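PDB 5HQJ: periplasmic binding protein/LacI transcriptional regulator from Burkholderia graminis C4D1M, which probably binds carbohydrates as the solute-binding component of an ABC transporter, and holds alpha-D-arabinopyranose in this structure. Local coordinates for residues 153-158 against 182-187. Numbering follows the deposited sequence.
Sequences VAIITG and IKVVET
Val153 to Ile155 and Lys183 to Thr187 pair as parallel strands of one beta-alpha-beta crossover, linked by helix 163-176, in a periplasmic-binding-protein lobe. The strand axes lie 18° apart, and 182-187 belongs to an edge strand, 181-188, of its sheet.

Three backbone hydrogen bonds join them. Val153 uses both polar atoms: its N donates to Lys183 O at 2.9 Å, and its O accepts from Val185 N, also at 2.9 Å. The next bond, Ile155 N to Glu186 O, is 2.8 Å long. The register reveals a beta bulge: Val153 lies across from Val184, yet Ile155 lies across from Thr187, so 182-187 spends one extra residue. Val185 absorbs it with a near-helical psi of -12°, after which Ile155 O meets Thr187 CA at 3.2 Å in a CA-H...O contact.

Apolar packing is concentrated on the face of the sheet where helix 163-176 reaches Val184 through Leu176 and Thr187 through Lys173. Val153 CG2 touches two methyls, Val184 CG2 at 3.8 Å and Ile182 CG2 at 4.0 Å. With CG1 opposite its carbonyl carbon (chi1 -54°), Ile155 extends CD1 back to Val184 CG1 while its side chain runs alongside that of Thr187.

On the other face, Ala154 and Glu186 lie under helix 194-207, their CB atoms 4.0 Å apart. The extended Glu186 chain carries its carboxylate past Ala154 to that helix, where OE2 is hydrogen-bonded to Thr204 OG1.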
loop_
_atom_site.group_PDB
_atom_site.type_symbol
_atom_site.label_atom_id
_atom_site.label_comp_id
_atom_site.label_asym_id
_atom_site.label_seq_id
_atom_site.Cartn_x
_atom_site.Cartn_y
_atom_site.Cartn_z
ATOM N N VAL A 153 6.679 -1.201 -21.765
ATOM C CA VAL A 153 6.625 -1.463 -20.336
ATOM C C VAL A 153 5.343 -2.150 -19.919
ATOM O O VAL A 153 4.308 -2.057 -20.594
ATOM C CB VAL A 153 6.770 -0.165 -19.513
ATOM C CG1 VAL A 153 8.112 0.488 -19.788
ATOM C CG2 VAL A 153 5.626 0.787 -19.762
ATOM N N ALA A 154 5.409 -2.850 -18.796
ATOM C CA ALA A 154 4.266 -3.542 -18.185
ATOM C C ALA A 154 4.063 -3.084 -16.747
ATOM O O ALA A 154 5.008 -2.687 -16.072
ATOM C CB ALA A 154 4.432 -5.064 -18.232
ATOM N N ILE A 155 2.808 -3.106 -16.308
ATOM C CA ILE A 155 2.408 -2.728 -14.972
ATOM C C ILE A 155 1.711 -3.895 -14.311
ATOM O O ILE A 155 0.734 -4.446 -14.856
ATOM C CB ILE A 155 1.450 -1.488 -14.980
ATOM C CG1 ILE A 155 2.059 -0.318 -15.729
ATOM C CG2 ILE A 155 1.019 -1.143 -13.496
ATOM C CD1 ILE A 155 1.101 0.874 -15.857
ATOM N N ILE A 156 2.232 -4.297 -13.153
ATOM C CA ILE A 156 1.710 -5.435 -12.368
ATOM C C ILE A 156 1.094 -4.867 -11.116
ATOM O O ILE A 156 1.786 -4.164 -10.348
ATOM C CB ILE A 156 2.818 -6.458 -12.022
ATOM C CG1 ILE A 156 3.609 -6.864 -13.276
ATOM C CG2 ILE A 156 2.239 -7.650 -11.327
ATOM C CD1 ILE A 156 2.789 -7.456 -14.390
ATOM N N THR A 157 -0.191 -5.147 -10.883
ATOM C CA THR A 157 -0.853 -4.617 -9.708
ATOM C C THR A 157 -1.331 -5.738 -8.816
ATOM O O THR A 157 -1.058 -6.907 -9.093
ATOM C CB THR A 157 -1.995 -3.645 -10.118
ATOM O OG1 THR A 157 -2.487 -3.026 -8.920
ATOM C CG2 THR A 157 -3.133 -4.323 -10.934
ATOM N N GLY A 158 -2.056 -5.380 -7.753
ATOM C CA GLY A 158 -2.556 -6.365 -6.809
ATOM C C GLY A 158 -4.011 -6.636 -7.081
ATOM O O GLY A 158 -4.381 -7.091 -8.163
ATOM N N ILE A 182 7.622 5.481 -25.267
ATOM C CA ILE A 182 7.240 4.441 -24.328
ATOM C C ILE A 182 5.795 4.045 -24.506
ATOM O O ILE A 182 4.932 4.881 -24.701
ATOM C CB ILE A 182 7.464 4.896 -22.883
ATOM C CG1 ILE A 182 8.972 5.001 -22.637
ATOM C CG2 ILE A 182 6.796 3.934 -21.890
ATOM C CD1 ILE A 182 9.324 5.556 -21.282
ATOM N N LYS A 183 5.550 2.747 -24.468
ATOM C CA LYS A 183 4.211 2.207 -24.598
ATOM C C LYS A 183 3.924 1.216 -23.509
ATOM O O LYS A 183 4.744 0.310 -23.304
ATOM C CB LYS A 183 4.093 1.525 -25.968
ATOM C CG LYS A 183 2.762 0.918 -26.305
ATOM C CD LYS A 183 2.314 1.362 -27.681
ATOM C CE LYS A 183 0.820 1.222 -27.844
ATOM N NZ LYS A 183 0.086 2.162 -26.955
ATOM N N VAL A 184 2.820 1.375 -22.807
ATOM C CA VAL A 184 2.345 0.399 -21.845
ATOM C C VAL A 184 1.647 -0.716 -22.609
ATOM O O VAL A 184 0.564 -0.527 -23.227
ATOM C CB VAL A 184 1.388 0.995 -20.807
ATOM C CG1 VAL A 184 0.925 -0.088 -19.853
ATOM C CG2 VAL A 184 2.067 2.141 -20.024
ATOM N N VAL A 185 2.292 -1.872 -22.627
ATOM C CA VAL A 185 1.763 -3.023 -23.378
ATOM C C VAL A 185 0.927 -3.970 -22.519
ATOM O O VAL A 185 0.172 -4.793 -23.052
ATOM C CB VAL A 185 2.896 -3.798 -24.113
ATOM C CG1 VAL A 185 3.577 -2.874 -25.176
ATOM C CG2 VAL A 185 3.875 -4.440 -23.158
ATOM N N GLU A 186 0.976 -3.819 -21.210
ATOM C CA GLU A 186 0.251 -4.708 -20.302
ATOM C C GLU A 186 0.028 -4.077 -18.967
ATOM O O GLU A 186 0.946 -3.465 -18.396
ATOM C CB GLU A 186 1.020 -6.001 -20.073
ATOM C CG GLU A 186 0.326 -6.958 -19.104
ATOM C CD GLU A 186 0.944 -8.343 -19.129
ATOM O OE1 GLU A 186 1.350 -8.782 -20.221
ATOM O OE2 GLU A 186 1.040 -8.962 -18.052
ATOM N N THR A 187 -1.194 -4.211 -18.469
ATOM C CA THR A 187 -1.516 -3.890 -17.073
ATOM C C THR A 187 -2.343 -5.045 -16.537
ATOM O O THR A 187 -3.422 -5.320 -17.065
ATOM C CB THR A 187 -2.295 -2.565 -16.915
ATOM O OG1 THR A 187 -1.532 -1.484 -17.468
ATOM C CG2 THR A 187 -2.625 -2.318 -15.428
#